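Local structure of hypoxanthine-guanine phosphoribosyltransferase (HGPRT) (Schistosoma mansoni, 5IPF) at residues A[76-80]-A[114-120]; A[187-192]-A[204-210]. The protein catalyses the reversible transfer of a phosphoribosyl group to hypoxanthine or guanine, yielding IMP or GMP in purine salvage. One frame throughout, in Å; residues are numbered along the deposited sequence.

Contact 1. Residues A[76-80]-A[114-120]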
loop_
_atom_site.group_PDB
_atom_site.type_symbol
_atom_site.label_atom_id
_atom_site.label_comp_id
_atom_site.label_asym_id
_atom_site.label_seq_id
_atom_site.Cartn_x
_atom_site.Cartn_y
_atom_site.Cartn_z
ATOM N N VAL A 76 8.085 -0.640 -18.992
ATOM C CA VAL A 76 9.440 -0.159 -18.740
ATOM C C VAL A 76 10.438 -0.868 -19.645
ATOM O O VAL A 76 11.238 -0.224 -20.334
ATOM C CB VAL A 76 9.808 -0.316 -17.255
ATOM C CG1 VAL A 76 11.315 -0.203 -17.073
ATOM C CG2 VAL A 76 9.109 0.746 -16.438
ATOM N N ASP A 77 10.403 -2.205 -19.674
ATOM C CA ASP A 77 11.404 -2.892 -20.487
ATOM C C ASP A 77 11.127 -2.768 -21.983
ATOM O O ASP A 77 12.055 -2.951 -22.783
ATOM C CB ASP A 77 11.546 -4.364 -20.076
ATOM C CG ASP A 77 10.230 -5.100 -20.027
ATOM O OD1 ASP A 77 9.369 -4.854 -20.892
ATOM O OD2 ASP A 77 10.065 -5.945 -19.120
ATOM N N TYR A 78 9.896 -2.439 -22.388
ATOM C CA TYR A 78 9.687 -2.052 -23.780
ATOM C C TYR A 78 10.419 -0.752 -24.092
ATOM O O TYR A 78 11.231 -0.686 -25.022
ATOM C CB TYR A 78 8.198 -1.904 -24.099
ATOM C CG TYR A 78 7.979 -1.319 -25.482
ATOM C CD1 TYR A 78 8.028 -2.124 -26.611
ATOM C CD2 TYR A 78 7.755 0.042 -25.659
ATOM C CE1 TYR A 78 7.846 -1.596 -27.879
ATOM C CE2 TYR A 78 7.576 0.580 -26.920
ATOM C CZ TYR A 78 7.620 -0.242 -28.028
ATOM O OH TYR A 78 7.438 0.292 -29.285
ATOM N N TYR A 79 10.134 0.301 -23.321
ATOM C CA TYR A 79 10.763 1.593 -23.576
ATOM C C TYR A 79 12.258 1.596 -23.293
ATOM O O TYR A 79 12.932 2.568 -23.647
ATOM C CB TYR A 79 10.078 2.686 -22.757
ATOM C CG TYR A 79 8.751 3.125 -23.332
ATOM C CD1 TYR A 79 8.692 4.097 -24.323
ATOM C CD2 TYR A 79 7.561 2.565 -22.890
ATOM C CE1 TYR A 79 7.483 4.499 -24.855
ATOM C CE2 TYR A 79 6.347 2.962 -23.417
ATOM C CZ TYR A 79 6.313 3.930 -24.396
ATOM O OH TYR A 79 5.106 4.328 -24.923
ATOM N N GLU A 80 12.792 0.547 -22.666
ATOM C CA GLU A 80 14.232 0.418 -22.491
ATOM C C GLU A 80 14.881 -0.456 -23.554
ATOM O O GLU A 80 16.073 -0.280 -23.836
ATOM C CB GLU A 80 14.559 -0.152 -21.107
ATOM C CG GLU A 80 16.018 0.009 -20.718
ATOM C CD GLU A 80 16.496 -1.068 -19.772
ATOM O OE1 GLU A 80 15.664 -1.893 -19.339
ATOM O OE2 GLU A 80 17.708 -1.094 -19.468
ATOM N N ARG A 114 15.618 -1.191 -10.447
ATOM C CA ARG A 114 16.479 -1.722 -11.493
ATOM C C ARG A 114 17.666 -0.834 -11.830
ATOM O O ARG A 114 18.444 -1.187 -12.723
ATOM C CB ARG A 114 15.678 -1.965 -12.778
ATOM C CG ARG A 114 14.610 -3.045 -12.675
ATOM C CD ARG A 114 14.262 -3.603 -14.049
ATOM N NE ARG A 114 12.822 -3.676 -14.272
ATOM C CZ ARG A 114 12.263 -3.907 -15.456
ATOM N NH1 ARG A 114 13.025 -4.083 -16.527
ATOM N NH2 ARG A 114 10.943 -3.954 -15.573
ATOM N N GLY A 115 17.827 0.303 -11.159
ATOM C CA GLY A 115 18.841 1.253 -11.568
ATOM C C GLY A 115 18.645 1.864 -12.940
ATOM O O GLY A 115 19.529 2.584 -13.409
ATOM N N ILE A 116 17.515 1.610 -13.602
ATOM C CA ILE A 116 17.287 2.135 -14.948
ATOM C C ILE A 116 17.009 3.633 -14.884
ATOM O O ILE A 116 16.333 4.119 -13.969
ATOM C CB ILE A 116 16.127 1.377 -15.624
ATOM C CG1 ILE A 116 16.521 -0.086 -15.842
ATOM C CG2 ILE A 116 15.688 2.052 -16.940
ATOM C CD1 ILE A 116 15.387 -0.964 -16.306
ATOM N N VAL A 117 17.529 4.377 -15.857
ATOM C CA VAL A 117 17.187 5.786 -16.025
ATOM C C VAL A 117 16.217 5.878 -17.197
ATOM O O VAL A 117 16.608 5.731 -18.360
ATOM C CB VAL A 117 18.427 6.668 -16.242
ATOM C CG1 VAL A 117 18.025 8.147 -16.285
ATOM C CG2 VAL A 117 19.442 6.439 -15.142
ATOM N N LEU A 118 14.941 6.112 -16.892
ATOM C CA LEU A 118 13.888 6.230 -17.898
ATOM C C LEU A 118 13.094 7.488 -17.583
ATOM O O LEU A 118 12.152 7.458 -16.777
ATOM C CB LEU A 118 12.991 4.993 -17.913
ATOM C CG LEU A 118 12.269 4.672 -19.223
ATOM C CD1 LEU A 118 13.272 4.331 -20.316
ATOM C CD2 LEU A 118 11.285 3.531 -19.021
ATOM N N PRO A 119 13.448 8.620 -18.192
ATOM C CA PRO A 119 12.784 9.888 -17.853
ATOM C C PRO A 119 11.353 9.936 -18.369
ATOM O O PRO A 119 11.104 9.889 -19.579
ATOM C CB PRO A 119 13.667 10.945 -18.524
ATOM C CG PRO A 119 14.380 10.226 -19.592
ATOM C CD PRO A 119 14.558 8.810 -19.139
ATOM N N MET A 120 10.414 10.040 -17.429
ATOM C CA MET A 120 8.987 10.078 -17.705
ATOM C C MET A 120 8.424 11.446 -17.349
ATOM O O MET A 120 8.822 12.051 -16.349
ATOM C CB MET A 120 8.247 9.001 -16.906
ATOM C CG MET A 120 8.885 7.629 -16.980
ATOM S SD MET A 120 8.395 6.539 -15.633
ATOM C CE MET A 120 9.272 5.054 -16.106
#
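The Arg114 guanidinium lies near Val76, Asp77 and Glu80 of the helix, with no hydrogen bond joining it to any of them. Its NH2 comes to 4.2 Å from Asp77 OD2, beyond salt-bridge range, and the carboxylate and guanidinium planes stand 53° apart. Val76 CG1 lies over one face of the guanidinium, 4.1 Å from NH2, while Asp77 CB meets its edge in plane. NH2 also makes a weak hydrogen bond with Thr110 OG1, which ties Arg114 to the preceding helix 97-112.

Apolar side chains carry the packing. Leu118 inserts its two methyls beside the last turn, CD2 reaching Tyr79 CB at 4.0 Å and CD1 the Tyr79 carbonyl O at 3.8 Å. Val76 CG1 touches both neighbours in the loop, 4.2 Å from Ile116 CD1 and from Leu118 CD2. Glu80, extended with CG anti to the backbone N (chi1 -165°), approaches Ile116 from the opposite direction, its carboxylate beside CD1.

Packing of this kind lays the connection from helix 97-112 to strand 120-125, the second half of a beta-alpha-beta crossover from strand 87-92, against the C-terminal end of helix 61-81 in the alpha/beta phosphoribosyltransferase fold.

Contact 2. Residues A[187-192]-A[204-210]. With IMP (inosinic acid), chain E.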
loop_
_atom_site.group_PDB
_atom_site.type_symbol
_atom_site.label_atom_id
_atom_site.label_comp_id
_atom_site.label_asym_id
_atom_site.label_seq_id
_atom_site.Cartn_x
_atom_site.Cartn_y
_atom_site.Cartn_z
ATOM N N SER A 187 -4.488 1.051 -21.930
ATOM C CA SER A 187 -5.879 1.065 -21.500
ATOM C C SER A 187 -6.066 0.042 -20.391
ATOM O O SER A 187 -5.678 -1.121 -20.543
ATOM C CB SER A 187 -6.828 0.759 -22.663
ATOM O OG SER A 187 -8.175 0.715 -22.225
ATOM N N LEU A 188 -6.661 0.481 -19.280
ATOM C CA LEU A 188 -6.860 -0.414 -18.145
ATOM C C LEU A 188 -7.835 -1.531 -18.493
ATOM O O LEU A 188 -7.584 -2.705 -18.195
ATOM C CB LEU A 188 -7.357 0.375 -16.935
ATOM C CG LEU A 188 -7.724 -0.475 -15.717
ATOM C CD1 LEU A 188 -6.507 -1.226 -15.199
ATOM C CD2 LEU A 188 -8.342 0.382 -14.624
ATOM N N LEU A 189 -8.953 -1.187 -19.127
ATOM C CA LEU A 189 -9.980 -2.153 -19.481
ATOM C C LEU A 189 -10.253 -2.114 -20.979
ATOM O O LEU A 189 -10.074 -1.084 -21.636
ATOM C CB LEU A 189 -11.284 -1.890 -18.718
ATOM C CG LEU A 189 -11.214 -1.864 -17.192
ATOM C CD1 LEU A 189 -12.611 -1.737 -16.608
ATOM C CD2 LEU A 189 -10.515 -3.104 -16.663
ATOM N N VAL A 190 -10.692 -3.253 -21.509
ATOM C CA VAL A 190 -11.110 -3.379 -22.901
ATOM C C VAL A 190 -12.391 -4.200 -22.933
ATOM O O VAL A 190 -12.449 -5.287 -22.349
ATOM C CB VAL A 190 -10.023 -4.032 -23.778
ATOM C CG1 VAL A 190 -10.636 -4.620 -25.038
ATOM C CG2 VAL A 190 -8.955 -3.015 -24.137
ATOM N N LYS A 191 -13.415 -3.678 -23.601
ATOM C CA LYS A 191 -14.693 -4.370 -23.688
ATOM C C LYS A 191 -14.668 -5.399 -24.810
ATOM O O LYS A 191 -14.201 -5.117 -25.917
ATOM C CB LYS A 191 -15.828 -3.373 -23.921
ATOM C CG LYS A 191 -16.526 -2.917 -22.654
ATOM C CD LYS A 191 -17.676 -1.982 -22.979
ATOM C CE LYS A 191 -18.490 -1.646 -21.743
ATOM N NZ LYS A 191 -19.592 -0.689 -22.047
ATOM N N ARG A 192 -15.174 -6.594 -24.517
ATOM C CA ARG A 192 -15.317 -7.636 -25.525
ATOM C C ARG A 192 -16.555 -7.346 -26.367
ATOM O O ARG A 192 -17.681 -7.373 -25.857
ATOM C CB ARG A 192 -15.420 -9.004 -24.859
ATOM C CG ARG A 192 -14.763 -10.137 -25.625
ATOM C CD ARG A 192 -14.833 -11.405 -24.803
ATOM N NE ARG A 192 -14.650 -11.103 -23.387
ATOM C CZ ARG A 192 -14.976 -11.926 -22.397
ATOM N NH1 ARG A 192 -15.507 -13.111 -22.660
ATOM N NH2 ARG A 192 -14.774 -11.556 -21.143
ATOM N N VAL A 204 -2.799 -3.599 -22.260
ATOM C CA VAL A 204 -4.145 -3.782 -21.733
ATOM C C VAL A 204 -4.048 -4.440 -20.364
ATOM O O VAL A 204 -3.263 -5.374 -20.167
ATOM C CB VAL A 204 -5.021 -4.628 -22.680
ATOM C CG1 VAL A 204 -6.439 -4.730 -22.144
ATOM C CG2 VAL A 204 -5.018 -4.037 -24.082
ATOM N N GLY A 205 -4.846 -3.948 -19.421
ATOM C CA GLY A 205 -4.920 -4.557 -18.110
ATOM C C GLY A 205 -5.848 -5.753 -18.091
ATOM O O GLY A 205 -5.413 -6.885 -17.858
ATOM N N PHE A 206 -7.131 -5.517 -18.350
ATOM C CA PHE A 206 -8.140 -6.563 -18.306
ATOM C C PHE A 206 -9.039 -6.467 -19.529
ATOM O O PHE A 206 -9.269 -5.381 -20.068
ATOM C CB PHE A 206 -8.999 -6.469 -17.033
ATOM C CG PHE A 206 -8.202 -6.443 -15.761
ATOM C CD1 PHE A 206 -7.722 -5.247 -15.251
ATOM C CD2 PHE A 206 -7.940 -7.614 -15.071
ATOM C CE1 PHE A 206 -6.989 -5.220 -14.082
ATOM C CE2 PHE A 206 -7.208 -7.594 -13.900
ATOM C CZ PHE A 206 -6.734 -6.396 -13.404
ATOM N N GLU A 207 -9.545 -7.621 -19.960
ATOM C CA GLU A 207 -10.567 -7.705 -20.999
ATOM C C GLU A 207 -11.869 -8.123 -20.323
ATOM O O GLU A 207 -11.981 -9.246 -19.819
ATOM C CB GLU A 207 -10.162 -8.690 -22.093
ATOM C CG GLU A 207 -11.235 -8.914 -23.143
ATOM C CD GLU A 207 -10.801 -9.886 -24.221
ATOM O OE1 GLU A 207 -9.750 -9.644 -24.855
ATOM O OE2 GLU A 207 -11.504 -10.896 -24.428
ATOM N N VAL A 208 -12.845 -7.220 -20.309
ATOM C CA VAL A 208 -14.069 -7.407 -19.533
ATOM C C VAL A 208 -15.243 -7.722 -20.457
ATOM O O VAL A 208 -15.207 -7.372 -21.645
ATOM C CB VAL A 208 -14.364 -6.167 -18.673
ATOM C CG1 VAL A 208 -13.253 -5.953 -17.656
ATOM C CG2 VAL A 208 -14.535 -4.939 -19.556
ATOM N N PRO A 209 -16.291 -8.382 -19.965
ATOM C CA PRO A 209 -17.475 -8.622 -20.799
ATOM C C PRO A 209 -18.154 -7.318 -21.187
ATOM O O PRO A 209 -17.842 -6.239 -20.678
ATOM C CB PRO A 209 -18.375 -9.478 -19.902
ATOM C CG PRO A 209 -17.443 -10.102 -18.919
ATOM C CD PRO A 209 -16.380 -9.081 -18.673
ATOM N N ASN A 210 -19.116 -7.427 -22.104
ATOM C CA ASN A 210 -19.781 -6.242 -22.634
ATOM C C ASN A 210 -20.907 -5.775 -21.716
ATOM O O ASN A 210 -22.051 -5.611 -22.154
ATOM C CB ASN A 210 -20.315 -6.510 -24.044
ATOM C CG ASN A 210 -20.691 -5.233 -24.778
ATOM O OD1 ASN A 210 -20.437 -4.129 -24.296
ATOM N ND2 ASN A 210 -21.293 -5.379 -25.953
HETATM P P IMP E . -15.157 4.282 -27.207
HETATM O O1P IMP E . -13.877 3.482 -27.276
HETATM O O2P IMP E . -16.466 3.538 -27.101
HETATM O O3P IMP E . -15.221 5.144 -28.446
HETATM O "O5'" IMP E . -15.072 5.227 -25.925
HETATM C "C5'" IMP E . -16.163 5.303 -25.013
HETATM C "C4'" IMP E . -16.029 6.445 -24.032
HETATM O "O4'" IMP E . -16.934 6.218 -22.930
HETATM C "C3'" IMP E . -14.662 6.638 -23.401
HETATM O "O3'" IMP E . -14.519 7.995 -22.982
HETATM C "C2'" IMP E . -14.724 5.729 -22.173
HETATM O "O2'" IMP E . -13.928 6.162 -21.091
HETATM C "C1'" IMP E . -16.219 5.728 -21.806
HETATM N N9 IMP E . -16.736 4.390 -21.499
HETATM C C8 IMP E . -16.894 3.372 -22.404
HETATM N N7 IMP E . -17.391 2.293 -21.765
HETATM C C5 IMP E . -17.559 2.604 -20.461
HETATM C C6 IMP E . -18.033 1.866 -19.384
HETATM O O6 IMP E . -18.448 0.720 -19.553
HETATM N N1 IMP E . -18.095 2.452 -18.136
HETATM C C2 IMP E . -17.687 3.760 -17.969
HETATM N N3 IMP E . -17.217 4.486 -19.046
HETATM C C4 IMP E . -17.152 3.919 -20.276
#
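Strands 189-191 and 206-208 run parallel, their axes 4.7 Å apart at closest approach and inclined by 31°. Residue pairs stay in step from Ser187-Val204 to Arg192-Pro209, although each segment turns a corner, at Leu188 and Gly205. Five backbone hydrogen bonds hold the pair; Val208 N to Val190 O is the shortest at 2.8 Å, and Arg192 N to Val208 O carries the ladder one residue past Lys191.

On one face, Leu189 CD2 packs 3.7 Å from Phe206 CB and also touches Val208 CG1. Lys191 starts from this same face; extended beyond CG, it passes Asn210 OD1 at 3.7 Å from CD. At the corner, the end of Leu188 comes alongside Phe206, its CD1 near ring atom CE1. On the other face, Val190 and Val204 cross at about a right angle, with Val190 CG2 to Val204 CG1 at 3.6 Å. Beyond the strand, Arg192, bent at chi3 (-37°), brings NE to 3.3 Å from Glu207 OE2. This salt bridge rests on charge alone, since the oxygen lies well out of the guanidinium plane.

The extended chain of Lys191 delivers NZ to O6 of IMP, 3.1 Å away in a weak hydrogen bond. A donor offered to an oxo group is consistent with an enzyme that selects 6-oxopurines, and the paired strands probably set the position from which Lys191 reads the base.

Read from the N terminus, the chain enters contact 1 near the end of helix 61-81, forms strand 87-92 and helix 97-112, and closes the loop at 114-120, where strand 120-125 begins. It then adds strand 154-159, helix 166-175 and strand 182-187, where contact 2 opens; that loop closes at 204-210, with 11 residues between the segments. The two contacts are therefore in series, neither nested nor crossed. The centres of contact 1 and contact 2 lie about 26 Å apart, and the nearest atoms of contact 1 and contact 2 about 11 Å apart, with no touch. Helix 61-81 joins them: its C-terminal end takes part in contact 1, while Met63, Ile64 and Arg67 nearer its start pack on Leu188 and Phe206 of contact 2.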